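Local coordinates for protein Abbfa_003403 (PDB 4ZXH) that probably builds a peptide product as a four-domain nonribosomal peptide synthetase, with condensation, adenylation, peptidyl carrier and thioesterase domains in one chain, at residues I711-L725 / G734-L748. Numbering follows the deposited sequence.
Sequences INVLQATPATWKMLL and GLTALCGGEALDTIL
Leu714 and Ala737 pair in a parallel ladder whose strands, 713-716 and 735-740, run 13° apart with axes 4.7 Å from each other; helix 718-725 connects them, lying over the sheet face that carries Leu714, Ala716, Ala737 and Cys739. This is a beta-alpha-beta unit in the mixed sheet of the adenylation domain, flanked by strands 662-665 and 756-763. The parallel register rests on alternating bonds: Thr736 N to Asn712 O, Leu714 N to Thr736 O, Leu738 N to Leu714 O at 2.9 Å, and Ala716 N to Leu738 O.

Trp721 ties the helix to the ladder. Its CG lies anti to the carbonyl carbon (chi1 -71°), which brings the indole down onto the strands, where Trp721 NE1 donates to Leu738 O at 3.1 Å. That oxygen lies only 8° out of the ring plane and is gripped twice, Ala716 N and Trp721 NE1 arriving from opposite faces of its carbonyl plane. The methyl of Ala716 sits over one indole face, offset toward its rim, while Ala737 CB meets Trp721 CH2 obliquely at 3.5 Å. Cys739 SG, 4.6 Å from the centroid of the Trp721 five-membered ring, makes an oblique sulfur-aromatic contact and also touches the Pro718 ring.

Beyond the strand ends, Leu748 packs its CD2 against Pro718 CB and its CD1 against Leu725 CD1. On the sheet face bearing Val713 and Gln715, Leu738 CD1 touches Val713 CG1 and Leu738 CB packs on Gln715 CB at 3.7 Å. Trp771 and Glu677 satisfy the buried Gln715 amide. Glu742 OE2 bonds to Leu955 N and Thr717 OG1 to Lys953 O, so the connections just beyond the strands' carboxyl ends meet the adenylation enzyme's C-terminal region. At the other end, Leu735 CD1 lies 3.9 Å from Ile711 CG2.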
loop_
_atom_site.group_PDB
_atom_site.type_symbol
_atom_site.label_atom_id
_atom_site.label_comp_id
_atom_site.label_asym_id
_atom_site.label_seq_id
_atom_site.Cartn_x
_atom_site.Cartn_y
_atom_site.Cartn_z
ATOM N N ILE A 711 -38.252 -15.129 -13.034
ATOM C CA ILE A 711 -37.721 -15.436 -11.703
ATOM C C ILE A 711 -37.711 -14.237 -10.748
ATOM O O ILE A 711 -37.444 -13.111 -11.174
ATOM C CB ILE A 711 -36.289 -15.983 -11.842
ATOM C CG1 ILE A 711 -36.314 -17.306 -12.608
ATOM C CG2 ILE A 711 -35.606 -16.135 -10.506
ATOM C CD1 ILE A 711 -37.257 -18.337 -12.015
ATOM N N ASN A 712 -37.992 -14.470 -9.462
ATOM C CA ASN A 712 -37.929 -13.386 -8.476
ATOM C C ASN A 712 -37.166 -13.722 -7.172
ATOM O O ASN A 712 -37.159 -12.935 -6.218
ATOM C CB ASN A 712 -39.350 -12.891 -8.150
ATOM C CG ASN A 712 -40.166 -13.895 -7.369
ATOM O OD1 ASN A 712 -39.843 -15.078 -7.330
ATOM N ND2 ASN A 712 -41.250 -13.428 -6.759
ATOM N N VAL A 713 -36.519 -14.882 -7.129
ATOM C CA VAL A 713 -35.534 -15.175 -6.078
ATOM C C VAL A 713 -34.405 -15.986 -6.707
ATOM O O VAL A 713 -34.653 -16.959 -7.423
ATOM C CB VAL A 713 -36.122 -15.975 -4.871
ATOM C CG1 VAL A 713 -35.072 -16.125 -3.762
ATOM C CG2 VAL A 713 -37.382 -15.330 -4.313
ATOM N N LEU A 714 -33.164 -15.587 -6.460
ATOM C CA LEU A 714 -32.028 -16.343 -6.974
ATOM C C LEU A 714 -30.927 -16.375 -5.931
ATOM O O LEU A 714 -30.492 -15.327 -5.454
ATOM C CB LEU A 714 -31.504 -15.733 -8.281
ATOM C CG LEU A 714 -30.301 -16.413 -8.952
ATOM C CD1 LEU A 714 -30.650 -17.805 -9.386
ATOM C CD2 LEU A 714 -29.820 -15.628 -10.150
ATOM N N GLN A 715 -30.486 -17.573 -5.564
ATOM C CA GLN A 715 -29.341 -17.707 -4.667
ATOM C C GLN A 715 -28.195 -18.418 -5.391
ATOM O O GLN A 715 -28.411 -19.370 -6.145
ATOM C CB GLN A 715 -29.743 -18.437 -3.380
ATOM C CG GLN A 715 -28.729 -19.430 -2.886
ATOM C CD GLN A 715 -28.982 -19.940 -1.471
ATOM O OE1 GLN A 715 -29.221 -19.176 -0.537
ATOM N NE2 GLN A 715 -29.005 -21.266 -1.336
ATOM N N ALA A 716 -26.981 -17.923 -5.171
ATOM C CA ALA A 716 -25.815 -18.360 -5.921
ATOM C C ALA A 716 -24.521 -17.891 -5.261
ATOM O O ALA A 716 -24.488 -16.839 -4.620
ATOM C CB ALA A 716 -25.882 -17.838 -7.352
ATOM N N THR A 717 -23.458 -18.671 -5.430
ATOM C CA THR A 717 -22.124 -18.236 -5.040
ATOM C C THR A 717 -21.640 -17.125 -5.976
ATOM O O THR A 717 -22.088 -17.036 -7.134
ATOM C CB THR A 717 -21.131 -19.401 -5.074
ATOM O OG1 THR A 717 -20.989 -19.864 -6.424
ATOM C CG2 THR A 717 -21.624 -20.542 -4.184
ATOM N N PRO A 718 -20.729 -16.268 -5.479
ATOM C CA PRO A 718 -20.119 -15.196 -6.285
ATOM C C PRO A 718 -19.725 -15.620 -7.690
ATOM O O PRO A 718 -19.998 -14.886 -8.635
ATOM C CB PRO A 718 -18.887 -14.826 -5.474
ATOM C CG PRO A 718 -19.379 -14.983 -4.029
ATOM C CD PRO A 718 -20.321 -16.185 -4.059
ATOM N N ALA A 719 -19.114 -16.792 -7.825
ATOM C CA ALA A 719 -18.697 -17.294 -9.129
ATOM C C ALA A 719 -19.816 -17.214 -10.152
ATOM O O ALA A 719 -19.601 -16.757 -11.269
ATOM C CB ALA A 719 -18.214 -18.715 -9.010
ATOM N N THR A 720 -21.013 -17.644 -9.763
ATOM C CA THR A 720 -22.160 -17.591 -10.660
ATOM C C THR A 720 -22.557 -16.143 -10.943
ATOM O O THR A 720 -22.836 -15.785 -12.089
ATOM C CB THR A 720 -23.374 -18.340 -10.086
ATOM O OG1 THR A 720 -22.968 -19.611 -9.565
ATOM C CG2 THR A 720 -24.410 -18.563 -11.155
ATOM N N TRP A 721 -22.578 -15.306 -9.907
ATOM C CA TRP A 721 -22.966 -13.902 -10.091
ATOM C C TRP A 721 -22.004 -13.194 -11.029
ATOM O O TRP A 721 -22.438 -12.436 -11.898
ATOM C CB TRP A 721 -23.037 -13.154 -8.761
ATOM C CG TRP A 721 -24.193 -13.561 -7.890
ATOM C CD1 TRP A 721 -24.121 -14.196 -6.684
ATOM C CD2 TRP A 721 -25.591 -13.369 -8.157
ATOM N NE1 TRP A 721 -25.388 -14.412 -6.179
ATOM C CE2 TRP A 721 -26.313 -13.917 -7.069
ATOM C CE3 TRP A 721 -26.310 -12.796 -9.213
ATOM C CZ2 TRP A 721 -27.700 -13.910 -7.001
ATOM C CZ3 TRP A 721 -27.686 -12.784 -9.147
ATOM C CH2 TRP A 721 -28.370 -13.334 -8.048
ATOM N N LYS A 722 -20.704 -13.448 -10.855
ATOM C CA LYS A 722 -19.687 -12.930 -11.778
ATOM C C LYS A 722 -19.994 -13.398 -13.193
ATOM O O LYS A 722 -19.976 -12.595 -14.125
ATOM C CB LYS A 722 -18.267 -13.369 -11.372
ATOM C CG LYS A 722 -17.709 -12.668 -10.133
ATOM C CD LYS A 722 -16.498 -13.404 -9.552
ATOM C CE LYS A 722 -16.102 -12.853 -8.167
ATOM N NZ LYS A 722 -15.097 -13.734 -7.477
ATOM N N MET A 723 -20.295 -14.689 -13.349
ATOM C CA MET A 723 -20.570 -15.264 -14.675
ATOM C C MET A 723 -21.719 -14.525 -15.378
ATOM O O MET A 723 -21.640 -14.190 -16.570
ATOM C CB MET A 723 -20.895 -16.757 -14.561
ATOM C CG MET A 723 -21.130 -17.438 -15.902
ATOM S SD MET A 723 -21.636 -19.171 -15.781
ATOM C CE MET A 723 -23.338 -18.999 -15.257
ATOM N N LEU A 724 -22.765 -14.252 -14.608
ATOM C CA LEU A 724 -23.941 -13.531 -15.075
ATOM C C LEU A 724 -23.626 -12.099 -15.514
ATOM O O LEU A 724 -24.008 -11.682 -16.603
ATOM C CB LEU A 724 -24.984 -13.527 -13.965
ATOM C CG LEU A 724 -26.467 -13.588 -14.296
ATOM C CD1 LEU A 724 -26.772 -14.703 -15.282
ATOM C CD2 LEU A 724 -27.200 -13.829 -13.003
ATOM N N LEU A 725 -22.921 -11.347 -14.677
ATOM C CA LEU A 725 -22.610 -9.956 -15.008
ATOM C C LEU A 725 -21.663 -9.864 -16.192
ATOM O O LEU A 725 -21.720 -8.910 -16.964
ATOM C CB LEU A 725 -22.007 -9.227 -13.804
ATOM C CG LEU A 725 -22.908 -9.226 -12.567
ATOM C CD1 LEU A 725 -22.228 -8.566 -11.390
ATOM C CD2 LEU A 725 -24.263 -8.578 -12.854
ATOM N N GLY A 734 -37.169 -6.647 -9.592
ATOM C CA GLY A 734 -38.051 -7.376 -8.696
ATOM C C GLY A 734 -37.396 -8.621 -8.128
ATOM O O GLY A 734 -38.013 -9.367 -7.361
ATOM N N LEU A 735 -36.139 -8.845 -8.501
ATOM C CA LEU A 735 -35.413 -10.035 -8.063
ATOM C C LEU A 735 -34.725 -9.847 -6.711
ATOM O O LEU A 735 -34.005 -8.870 -6.489
ATOM C CB LEU A 735 -34.371 -10.434 -9.108
ATOM C CG LEU A 735 -33.443 -11.581 -8.717
ATOM C CD1 LEU A 735 -34.157 -12.910 -8.860
ATOM C CD2 LEU A 735 -32.172 -11.558 -9.549
ATOM N N THR A 736 -34.957 -10.790 -5.809
ATOM C CA THR A 736 -34.227 -10.834 -4.555
ATOM C C THR A 736 -33.046 -11.790 -4.684
ATOM O O THR A 736 -33.225 -12.973 -4.945
ATOM C CB THR A 736 -35.122 -11.269 -3.390
ATOM O OG1 THR A 736 -36.040 -10.211 -3.072
ATOM C CG2 THR A 736 -34.271 -11.585 -2.174
ATOM N N ALA A 737 -31.839 -11.266 -4.505
ATOM C CA ALA A 737 -30.623 -12.051 -4.677
ATOM C C ALA A 737 -29.989 -12.466 -3.348
ATOM O O ALA A 737 -30.027 -11.739 -2.354
ATOM C CB ALA A 737 -29.618 -11.276 -5.510
ATOM N N LEU A 738 -29.405 -13.652 -3.339
ATOM C CA LEU A 738 -28.649 -14.098 -2.193
ATOM C C LEU A 738 -27.270 -14.472 -2.686
ATOM O O LEU A 738 -27.127 -15.153 -3.704
ATOM C CB LEU A 738 -29.315 -15.281 -1.494
ATOM C CG LEU A 738 -30.608 -14.965 -0.752
ATOM C CD1 LEU A 738 -31.796 -15.016 -1.698
ATOM C CD2 LEU A 738 -30.810 -15.916 0.404
ATOM N N CYS A 739 -26.259 -14.010 -1.965
ATOM C CA CYS A 739 -24.877 -14.300 -2.301
ATOM C C CYS A 739 -24.206 -14.913 -1.086
ATOM O O CYS A 739 -24.179 -14.287 -0.025
ATOM C CB CYS A 739 -24.160 -13.024 -2.734
ATOM S SG CYS A 739 -22.540 -13.259 -3.462
ATOM N N GLY A 740 -23.685 -16.132 -1.226
ATOM C CA GLY A 740 -23.053 -16.809 -0.104
ATOM C C GLY A 740 -21.972 -17.792 -0.507
ATOM O O GLY A 740 -21.772 -18.037 -1.693
ATOM N N GLY A 741 -21.272 -18.349 0.483
ATOM C CA GLY A 741 -20.268 -19.378 0.247
ATOM C C GLY A 741 -18.844 -18.855 0.238
ATOM O O GLY A 741 -17.904 -19.543 0.641
ATOM N N GLU A 742 -18.695 -17.627 -0.245
ATOM C CA GLU A 742 -17.428 -16.916 -0.231
ATOM C C GLU A 742 -17.637 -15.453 0.147
ATOM O O GLU A 742 -18.766 -14.966 0.184
ATOM C CB GLU A 742 -16.746 -17.017 -1.584
ATOM C CG GLU A 742 -15.884 -18.242 -1.723
ATOM C CD GLU A 742 -15.139 -18.280 -3.040
ATOM O OE1 GLU A 742 -15.657 -17.753 -4.058
ATOM O OE2 GLU A 742 -14.011 -18.813 -3.035
ATOM N N ALA A 743 -16.550 -14.752 0.436
ATOM C CA ALA A 743 -16.652 -13.353 0.819
ATOM C C ALA A 743 -17.237 -12.534 -0.325
ATOM O O ALA A 743 -16.985 -12.814 -1.500
ATOM C CB ALA A 743 -15.296 -12.812 1.227
ATOM N N LEU A 744 -18.053 -11.548 0.022
ATOM C CA LEU A 744 -18.574 -10.627 -0.970
ATOM C C LEU A 744 -17.668 -9.400 -1.003
ATOM O O LEU A 744 -17.572 -8.659 -0.016
ATOM C CB LEU A 744 -20.020 -10.241 -0.654
ATOM C CG LEU A 744 -20.701 -9.221 -1.567
ATOM C CD1 LEU A 744 -20.736 -9.726 -2.980
ATOM C CD2 LEU A 744 -22.109 -8.965 -1.088
ATOM N N ASP A 745 -16.975 -9.210 -2.122
ATOM C CA ASP A 745 -16.094 -8.058 -2.289
ATOM C C ASP A 745 -16.905 -6.851 -2.734
ATOM O O ASP A 745 -17.988 -6.997 -3.300
ATOM C CB ASP A 745 -14.960 -8.347 -3.291
ATOM C CG ASP A 745 -15.458 -8.925 -4.610
ATOM O OD1 ASP A 745 -16.259 -9.889 -4.590
ATOM O OD2 ASP A 745 -15.082 -8.389 -5.672
ATOM N N THR A 746 -16.378 -5.660 -2.475
ATOM C CA THR A 746 -17.113 -4.431 -2.745
ATOM C C THR A 746 -17.439 -4.257 -4.233
ATOM O O THR A 746 -18.528 -3.792 -4.579
ATOM C CB THR A 746 -16.332 -3.213 -2.236
ATOM O OG1 THR A 746 -14.985 -3.318 -2.689
ATOM C CG2 THR A 746 -16.307 -3.199 -0.713
ATOM N N ILE A 747 -16.514 -4.647 -5.109
ATOM C CA ILE A 747 -16.737 -4.505 -6.548
ATOM C C ILE A 747 -17.954 -5.304 -7.021
ATOM O O ILE A 747 -18.790 -4.785 -7.758
ATOM C CB ILE A 747 -15.516 -4.953 -7.384
ATOM C CG1 ILE A 747 -14.215 -4.338 -6.852
ATOM C CG2 ILE A 747 -15.737 -4.615 -8.868
ATOM C CD1 ILE A 747 -14.093 -2.846 -7.048
ATOM N N LEU A 748 -18.052 -6.567 -6.610
ATOM C CA LEU A 748 -19.200 -7.384 -7.008
ATOM C C LEU A 748 -20.475 -6.819 -6.410
ATOM O O LEU A 748 -21.546 -6.877 -7.011
ATOM C CB LEU A 748 -19.022 -8.839 -6.581
ATOM C CG LEU A 748 -20.222 -9.755 -6.851
ATOM C CD1 LEU A 748 -20.604 -9.754 -8.322
ATOM C CD2 LEU A 748 -19.957 -11.170 -6.369
#